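Local coordinates for protein xylan esterase 1 (Thermoanaerobacterium sp. 'JW/SL YS485', PDB 3FCY) that probably removes acetyl groups from acetylated xylan and related acetyl esters, as a calcium-binding carbohydrate esterase of family CE7 with an alpha/beta-hydrolase fold, at residues Asn55-Glu60 with Leu176-Phe181; Asp278-Ala283 with Tyr310-Ser315. One frame throughout, in Å; residues are numbered along the deposited sequence.

Contact 1. Residues Asn55-Glu60 with Leu176-Phe181; sequences NRALDE and LFRHIF
Arg178 reaches from helix 176-192 to helix 50-62 and meets Glu60 in a salt bridge. Both of its terminal nitrogens turn to the same carboxylate oxygen: NH1 of Arg178 lies 2.7 Å from OE1 of Glu60 with an N-H...O angle of 158°, while the bond from NH2 of Arg178 to that OE1, at 3.1 Å, is weak. OE1 sits almost in the guanidinium plane, yet the approach comes from above the carboxylate, and the two flat groups stand 77° apart. The other oxygen, OE2, is bridged to Arg91, so the Glu60 carboxylate is held between two arginines, one on each oxygen.

In this alpha/beta hydrolase the pair ties helix 50-62, which comes before the first strand of the sheet in the chain, to a helix of the core. The apolar share falls to Ala57, one helical turn before Glu60. Its CA covers one face of the guanidinium, 3.6 Å from NH2 of Arg178, and its CB lies 3.6 Å from NE of Arg178. A bend at chi2 (-96°) in the arginine chain, otherwise extended, carries the group to this position. Tyr53 and Trp54 of helix 50-62 also touch Arg178.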
ATOM      1  N   ASN A  55      40.897  17.995  10.533  1.00 31.92           N
ATOM      2  CA  ASN A  55      41.737  19.141  10.875  1.00 34.00           C
ATOM      3  C   ASN A  55      42.087  19.856   9.577  1.00 33.30           C
ATOM      4  O   ASN A  55      42.184  21.080   9.530  1.00 34.51           O
ATOM      5  CB  ASN A  55      43.017  18.700  11.588  1.00 36.85           C
ATOM      6  CG  ASN A  55      42.755  18.212  12.993  1.00 40.70           C
ATOM      7  OD1 ASN A  55      41.871  18.726  13.682  1.00 43.55           O
ATOM      8  ND2 ASN A  55      43.529  17.224  13.436  1.00 41.88           N
ATOM      9  N   ARG A  56      42.265  19.069   8.520  1.00 33.71           N
ATOM     10  CA  ARG A  56      42.583  19.591   7.196  1.00 34.45           C
ATOM     11  C   ARG A  56      41.386  20.385   6.669  1.00 33.67           C
ATOM     12  O   ARG A  56      41.540  21.493   6.147  1.00 35.25           O
ATOM     13  CB  ARG A  56      42.882  18.423   6.257  1.00 36.71           C
ATOM     14  CG  ARG A  56      43.225  18.794   4.825  1.00 38.43           C
ATOM     15  CD  ARG A  56      43.150  17.540   3.963  1.00 41.49           C
ATOM     16  NE  ARG A  56      43.823  16.422   4.619  1.00 41.62           N
ATOM     17  CZ  ARG A  56      43.457  15.152   4.500  1.00 41.08           C
ATOM     18  NH1 ARG A  56      42.417  14.826   3.746  1.00 39.92           N
ATOM     19  NH2 ARG A  56      44.120  14.208   5.152  1.00 42.59           N
ATOM     20  N   ALA A  57      40.195  19.809   6.815  1.00 32.63           N
ATOM     21  CA  ALA A  57      38.959  20.445   6.358  1.00 29.39           C
ATOM     22  C   ALA A  57      38.747  21.784   7.054  1.00 28.55           C
ATOM     23  O   ALA A  57      38.404  22.777   6.414  1.00 27.64           O
ATOM     24  CB  ALA A  57      37.768  19.523   6.623  1.00 27.72           C
ATOM     25  N   LEU A  58      38.939  21.800   8.369  1.00 28.67           N
ATOM     26  CA  LEU A  58      38.778  23.025   9.142  1.00 30.41           C
ATOM     27  C   LEU A  58      39.769  24.087   8.675  1.00 31.32           C
ATOM     28  O   LEU A  58      39.437  25.274   8.624  1.00 33.06           O
ATOM     29  CB  LEU A  58      38.957  22.739  10.639  1.00 29.17           C
ATOM     30  CG  LEU A  58      37.772  22.018  11.291  1.00 30.12           C
ATOM     31  CD1 LEU A  58      38.074  21.724  12.750  1.00 29.07           C
ATOM     32  CD2 LEU A  58      36.522  22.883  11.167  1.00 27.57           C
ATOM     33  N   ASP A  59      40.981  23.661   8.329  1.00 33.16           N
ATOM     34  CA  ASP A  59      41.995  24.589   7.835  1.00 32.97           C
ATOM     35  C   ASP A  59      41.493  25.247   6.554  1.00 31.58           C
ATOM     36  O   ASP A  59      41.585  26.463   6.396  1.00 30.26           O
ATOM     37  CB  ASP A  59      43.308  23.853   7.548  1.00 37.53           C
ATOM     38  CG  ASP A  59      44.122  23.604   8.799  1.00 41.48           C
ATOM     39  OD1 ASP A  59      45.110  22.840   8.727  1.00 44.70           O
ATOM     40  OD2 ASP A  59      43.778  24.179   9.854  1.00 45.50           O
ATOM     41  N   GLU A  60      40.960  24.443   5.637  1.00 30.15           N
ATOM     42  CA  GLU A  60      40.442  24.987   4.387  1.00 29.64           C
ATOM     43  C   GLU A  60      39.292  25.963   4.659  1.00 28.86           C
ATOM     44  O   GLU A  60      39.209  27.029   4.050  1.00 28.74           O
ATOM     45  CB  GLU A  60      39.970  23.857   3.448  1.00 30.33           C
ATOM     46  CG  GLU A  60      39.010  24.342   2.347  1.00 32.11           C
ATOM     47  CD  GLU A  60      38.770  23.330   1.231  1.00 31.34           C
ATOM     48  OE1 GLU A  60      38.759  22.111   1.496  1.00 32.07           O
ATOM     49  OE2 GLU A  60      38.571  23.769   0.076  1.00 35.17           O
ATOM     50  N   LEU A 176      30.461  15.961  -0.586  1.00 22.14           N
ATOM     51  CA  LEU A 176      29.585  17.099  -0.334  1.00 21.51           C
ATOM     52  C   LEU A 176      29.189  17.355   1.120  1.00 20.20           C
ATOM     53  O   LEU A 176      29.160  18.506   1.545  1.00 20.47           O
ATOM     54  CB  LEU A 176      28.322  17.004  -1.198  1.00 19.06           C
ATOM     55  CG  LEU A 176      27.354  18.183  -1.072  1.00 21.28           C
ATOM     56  CD1 LEU A 176      28.076  19.487  -1.396  1.00 21.84           C
ATOM     57  CD2 LEU A 176      26.161  17.985  -2.007  1.00 19.62           C
ATOM     58  N   PHE A 177      28.872  16.320   1.891  1.00 20.75           N
ATOM     59  CA  PHE A 177      28.490  16.577   3.283  1.00 23.24           C
ATOM     60  C   PHE A 177      29.681  17.045   4.109  1.00 25.19           C
ATOM     61  O   PHE A 177      29.524  17.535   5.227  1.00 25.20           O
ATOM     62  CB  PHE A 177      27.834  15.353   3.930  1.00 20.35           C
ATOM     63  CG  PHE A 177      26.329  15.390   3.887  1.00 23.01           C
ATOM     64  CD1 PHE A 177      25.626  16.406   4.537  1.00 22.46           C
ATOM     65  CD2 PHE A 177      25.613  14.433   3.175  1.00 20.30           C
ATOM     66  CE1 PHE A 177      24.230  16.469   4.476  1.00 22.11           C
ATOM     67  CE2 PHE A 177      24.220  14.486   3.107  1.00 19.06           C
ATOM     68  CZ  PHE A 177      23.526  15.506   3.757  1.00 20.36           C
ATOM     69  N   ARG A 178      30.873  16.897   3.547  1.00 25.99           N
ATOM     70  CA  ARG A 178      32.081  17.351   4.217  1.00 26.84           C
ATOM     71  C   ARG A 178      32.029  18.882   4.154  1.00 26.28           C
ATOM     72  O   ARG A 178      32.272  19.572   5.150  1.00 24.57           O
ATOM     73  CB  ARG A 178      33.307  16.796   3.484  1.00 28.85           C
ATOM     74  CG  ARG A 178      34.664  17.177   4.058  1.00 32.45           C
ATOM     75  CD  ARG A 178      35.233  18.370   3.329  1.00 35.67           C
ATOM     76  NE  ARG A 178      36.693  18.415   3.388  1.00 34.36           N
ATOM     77  CZ  ARG A 178      37.419  19.389   2.851  1.00 35.80           C
ATOM     78  NH1 ARG A 178      36.818  20.390   2.218  1.00 34.57           N
ATOM     79  NH2 ARG A 178      38.740  19.369   2.949  1.00 35.75           N
ATOM     80  N   HIS A 179      31.670  19.407   2.983  1.00 22.99           N
ATOM     81  CA  HIS A 179      31.572  20.851   2.798  1.00 23.57           C
ATOM     82  C   HIS A 179      30.392  21.401   3.598  1.00 23.63           C
ATOM     83  O   HIS A 179      30.498  22.449   4.237  1.00 23.58           O
ATOM     84  CB  HIS A 179      31.383  21.199   1.318  1.00 24.67           C
ATOM     85  CG  HIS A 179      32.355  20.515   0.408  1.00 27.68           C
ATOM     86  ND1 HIS A 179      33.668  20.285   0.758  1.00 25.87           N
ATOM     87  CD2 HIS A 179      32.208  20.027  -0.848  1.00 26.92           C
ATOM     88  CE1 HIS A 179      34.289  19.685  -0.243  1.00 29.32           C
ATOM     89  NE2 HIS A 179      33.426  19.517  -1.230  1.00 28.81           N
ATOM     90  N   ILE A 180      29.270  20.690   3.551  1.00 22.54           N
ATOM     91  CA  ILE A 180      28.075  21.098   4.281  1.00 22.73           C
ATOM     92  C   ILE A 180      28.378  21.181   5.776  1.00 21.37           C
ATOM     93  O   ILE A 180      27.999  22.147   6.435  1.00 23.67           O
ATOM     94  CB  ILE A 180      26.905  20.114   4.038  1.00 21.93           C
ATOM     95  CG1 ILE A 180      26.499  20.156   2.558  1.00 23.57           C
ATOM     96  CG2 ILE A 180      25.712  20.492   4.922  1.00 21.05           C
ATOM     97  CD1 ILE A 180      25.464  19.114   2.159  1.00 22.26           C
ATOM     98  N   PHE A 181      29.061  20.172   6.314  1.00 21.75           N
ATOM     99  CA  PHE A 181      29.417  20.189   7.729  1.00 21.31           C
ATOM    100  C   PHE A 181      30.266  21.432   7.985  1.00 23.92           C
ATOM    101  O   PHE A 181      30.048  22.155   8.961  1.00 24.20           O
ATOM    102  CB  PHE A 181      30.215  18.936   8.111  1.00 19.89           C
ATOM    103  CG  PHE A 181      29.382  17.681   8.252  1.00 19.95           C
ATOM    104  CD1 PHE A 181      28.047  17.648   7.858  1.00 20.61           C
ATOM    105  CD2 PHE A 181      29.957  16.515   8.755  1.00 18.06           C
ATOM    106  CE1 PHE A 181      27.298  16.472   7.961  1.00 20.13           C
ATOM    107  CE2 PHE A 181      29.220  15.334   8.861  1.00 19.24           C
ATOM    108  CZ  PHE A 181      27.887  15.313   8.462  1.00 21.82           C
TER

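Contact 2. Residues Asp278-Ala283 with Tyr310-Ser315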
ATOM      1  N   ASP A 278      30.116  10.449   9.255  1.00 24.86           N
ATOM      2  CA  ASP A 278      29.257   9.739  10.196  1.00 25.90           C
ATOM      3  C   ASP A 278      29.318  10.563  11.481  1.00 27.33           C
ATOM      4  O   ASP A 278      30.341  10.550  12.175  1.00 27.45           O
ATOM      5  CB  ASP A 278      29.820   8.335  10.450  1.00 27.13           C
ATOM      6  CG  ASP A 278      28.952   7.510  11.382  1.00 27.38           C
ATOM      7  OD1 ASP A 278      28.128   8.098  12.110  1.00 28.37           O
ATOM      8  OD2 ASP A 278      29.104   6.269  11.397  1.00 28.93           O
ATOM      9  N   VAL A 279      28.242  11.280  11.801  1.00 26.97           N
ATOM     10  CA  VAL A 279      28.232  12.118  13.000  1.00 27.84           C
ATOM     11  C   VAL A 279      28.568  11.392  14.298  1.00 29.93           C
ATOM     12  O   VAL A 279      29.029  12.019  15.257  1.00 31.19           O
ATOM     13  CB  VAL A 279      26.880  12.858  13.188  1.00 27.32           C
ATOM     14  CG1 VAL A 279      26.660  13.821  12.035  1.00 26.18           C
ATOM     15  CG2 VAL A 279      25.732  11.861  13.301  1.00 24.23           C
ATOM     16  N   LYS A 280      28.353  10.081  14.345  1.00 29.76           N
ATOM     17  CA  LYS A 280      28.671   9.349  15.562  1.00 30.79           C
ATOM     18  C   LYS A 280      30.184   9.388  15.780  1.00 30.98           C
ATOM     19  O   LYS A 280      30.654   9.193  16.899  1.00 31.50           O
ATOM     20  CB  LYS A 280      28.193   7.894  15.476  1.00 29.66           C
ATOM     21  CG  LYS A 280      29.250   6.915  14.995  1.00 30.07           C
ATOM     22  CD  LYS A 280      28.724   5.494  14.968  1.00 28.33           C
ATOM     23  CE  LYS A 280      29.841   4.511  14.666  1.00 28.78           C
ATOM     24  NZ  LYS A 280      30.605   4.896  13.446  1.00 27.62           N
ATOM     25  N   ASN A 281      30.942   9.642  14.712  1.00 29.36           N
ATOM     26  CA  ASN A 281      32.400   9.705  14.819  1.00 28.85           C
ATOM     27  C   ASN A 281      32.868  11.094  15.255  1.00 29.87           C
ATOM     28  O   ASN A 281      33.905  11.233  15.904  1.00 30.63           O
ATOM     29  CB  ASN A 281      33.073   9.338  13.489  1.00 28.29           C
ATOM     30  CG  ASN A 281      32.917   7.863  13.131  1.00 28.84           C
ATOM     31  OD1 ASN A 281      32.796   7.006  14.004  1.00 28.22           O
ATOM     32  ND2 ASN A 281      32.941   7.563  11.836  1.00 27.16           N
ATOM     33  N   LEU A 282      32.104  12.118  14.893  1.00 29.32           N
ATOM     34  CA  LEU A 282      32.435  13.491  15.262  1.00 28.34           C
ATOM     35  C   LEU A 282      31.950  13.794  16.680  1.00 28.84           C
ATOM     36  O   LEU A 282      32.485  14.668  17.359  1.00 28.55           O
ATOM     37  CB  LEU A 282      31.767  14.474  14.291  1.00 27.28           C
ATOM     38  CG  LEU A 282      32.349  14.638  12.886  1.00 27.29           C
ATOM     39  CD1 LEU A 282      31.428  15.504  12.032  1.00 27.02           C
ATOM     40  CD2 LEU A 282      33.731  15.272  12.995  1.00 26.29           C
ATOM     41  N   ALA A 283      30.934  13.056  17.111  1.00 28.99           N
ATOM     42  CA  ALA A 283      30.315  13.237  18.417  1.00 29.92           C
ATOM     43  C   ALA A 283      31.259  13.431  19.601  1.00 31.29           C
ATOM     44  O   ALA A 283      30.953  14.198  20.514  1.00 30.97           O
ATOM     45  CB  ALA A 283      29.372  12.076  18.699  1.00 29.57           C
ATOM     46  N   TYR A 310      24.518   9.359  20.330  1.00 25.40           N
ATOM     47  CA  TYR A 310      24.353   9.779  21.718  1.00 26.76           C
ATOM     48  C   TYR A 310      25.433   9.185  22.630  1.00 27.39           C
ATOM     49  O   TYR A 310      26.014   9.887  23.458  1.00 26.95           O
ATOM     50  CB  TYR A 310      22.976   9.347  22.232  1.00 26.52           C
ATOM     51  CG  TYR A 310      22.722   9.702  23.679  1.00 27.12           C
ATOM     52  CD1 TYR A 310      22.454  11.018  24.058  1.00 25.61           C
ATOM     53  CD2 TYR A 310      22.767   8.725  24.674  1.00 26.35           C
ATOM     54  CE1 TYR A 310      22.235  11.355  25.394  1.00 26.17           C
ATOM     55  CE2 TYR A 310      22.551   9.049  26.013  1.00 27.89           C
ATOM     56  CZ  TYR A 310      22.284  10.363  26.364  1.00 26.05           C
ATOM     57  OH  TYR A 310      22.056  10.684  27.681  1.00 27.52           O
ATOM     58  N   ASN A 311      25.700   7.893  22.470  1.00 27.57           N
ATOM     59  CA  ASN A 311      26.685   7.221  23.310  1.00 30.14           C
ATOM     60  C   ASN A 311      28.141   7.556  23.020  1.00 30.58           C
ATOM     61  O   ASN A 311      29.036   7.102  23.731  1.00 31.81           O
ATOM     62  CB  ASN A 311      26.472   5.704  23.269  1.00 28.90           C
ATOM     63  CG  ASN A 311      25.210   5.282  23.999  1.00 31.15           C
ATOM     64  OD1 ASN A 311      24.869   5.849  25.041  1.00 31.58           O
ATOM     65  ND2 ASN A 311      24.517   4.279  23.469  1.00 30.29           N
ATOM     66  N   ASN A 312      28.385   8.354  21.986  1.00 29.75           N
ATOM     67  CA  ASN A 312      29.750   8.751  21.659  1.00 30.09           C
ATOM     68  C   ASN A 312      30.031  10.165  22.156  1.00 29.61           C
ATOM     69  O   ASN A 312      31.149  10.671  22.036  1.00 27.72           O
ATOM     70  CB  ASN A 312      29.989   8.655  20.152  1.00 31.73           C
ATOM     71  CG  ASN A 312      30.378   7.255  19.721  1.00 34.59           C
ATOM     72  OD1 ASN A 312      31.435   6.755  20.101  1.00 36.56           O
ATOM     73  ND2 ASN A 312      29.525   6.614  18.933  1.00 36.79           N
ATOM     74  N   ILE A 313      29.000  10.794  22.716  1.00 28.93           N
ATOM     75  CA  ILE A 313      29.100  12.143  23.258  1.00 28.14           C
ATOM     76  C   ILE A 313      29.670  12.064  24.674  1.00 29.73           C
ATOM     77  O   ILE A 313      29.224  11.252  25.488  1.00 28.93           O
ATOM     78  CB  ILE A 313      27.711  12.824  23.287  1.00 26.91           C
ATOM     79  CG1 ILE A 313      27.223  13.060  21.852  1.00 25.46           C
ATOM     80  CG2 ILE A 313      27.779  14.136  24.056  1.00 26.77           C
ATOM     81  CD1 ILE A 313      25.836  13.652  21.759  1.00 24.64           C
ATOM     82  N   GLN A 314      30.655  12.912  24.959  1.00 31.78           N
ATOM     83  CA  GLN A 314      31.308  12.928  26.265  1.00 33.29           C
ATOM     84  C   GLN A 314      30.912  14.108  27.143  1.00 31.94           C
ATOM     85  O   GLN A 314      31.189  14.106  28.339  1.00 33.01           O
ATOM     86  CB  GLN A 314      32.831  12.925  26.091  1.00 36.11           C
ATOM     87  CG  GLN A 314      33.365  11.746  25.298  1.00 40.50           C
ATOM     88  CD  GLN A 314      34.885  11.747  25.202  1.00 45.38           C
ATOM     89  OE1 GLN A 314      35.493  12.731  24.771  1.00 45.61           O
ATOM     90  NE2 GLN A 314      35.504  10.639  25.601  1.00 46.09           N
ATOM     91  N   SER A 315      30.278  15.121  26.559  1.00 30.94           N
ATOM     92  CA  SER A 315      29.859  16.284  27.333  1.00 29.70           C
ATOM     93  C   SER A 315      28.556  15.979  28.066  1.00 29.45           C
ATOM     94  O   SER A 315      28.041  14.867  27.984  1.00 30.23           O
ATOM     95  CB  SER A 315      29.681  17.499  26.418  1.00 30.20           C
ATOM     96  OG  SER A 315      28.728  17.244  25.402  1.00 29.07           O
TER
HETATM   97  O   HOH W   1      31.463  14.898  23.326  1.00 26.04           O
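The loop between helix 303-310 and strand 317-322, next to the outermost strand of the alpha/beta-hydrolase sheet within this chain, packs on the short helix 279-282 through Asn312, Ile313, Lys280 and Ala283. CB of Asn312 lies 3.4 Å from the backbone O of Lys280 and 3.8 Å from CB of Ala283. With CG beside its own backbone N (chi1 -85°), the amide is carried past that carbonyl toward the lysine chain, where ND2 of Asn312 rests 3.9 Å from CB of Lys280. ND2 and the lysine O are close but poorly angled for bonding; the amide nitrogen instead donates to the carbonyls of Ala308 and Thr41.

A type I turn from Tyr310 to Ile313 sets Asn312 facing Ala283. CB of Ala283 meets CG1 of Ile313 at 3.9 Å, and Leu215, Val290 and Met292 also touch this isoleucine. Beyond it a water bridges the backbones, donating to O of Ala283 (2.9 Å) and accepting from N of Gln314 (2.7 Å).

The other end of the short helix is capped by Asp278. OD1 of this N-cap residue accepts from N of Lys280 at 3.0 Å, while its OD2 forms a salt bridge with NZ of the same lysine. NZ also donates to OD1 of Asn281 and to the carbonyl of Asn44, so three oxygens grip the ammonium.

Contacts 1 and 2 follow one another along the chain, their centres about 17 Å apart, and meet through Phe181. CD2 of Phe181 packs 3.7 Å from CD1 of Leu282, and its CZ lies 4.1 Å from CG1 of Val279, joining helix 176-192 to helix 279-282. Helix 50-62 is shared as well: Trp54 touches both Arg178 and Leu282. Helix 209-220 forms further common ground, with Leu213 against Phe181 and Leu215 against Ile313; it follows the predicted nucleophile Ser208, which probably sits on a nucleophile elbow between strand 202-207 and this helix. Both contacts nevertheless lie away from the predicted triad Ser208-Asp298-His327 and from the calcium site at Glu343 and Tyr345.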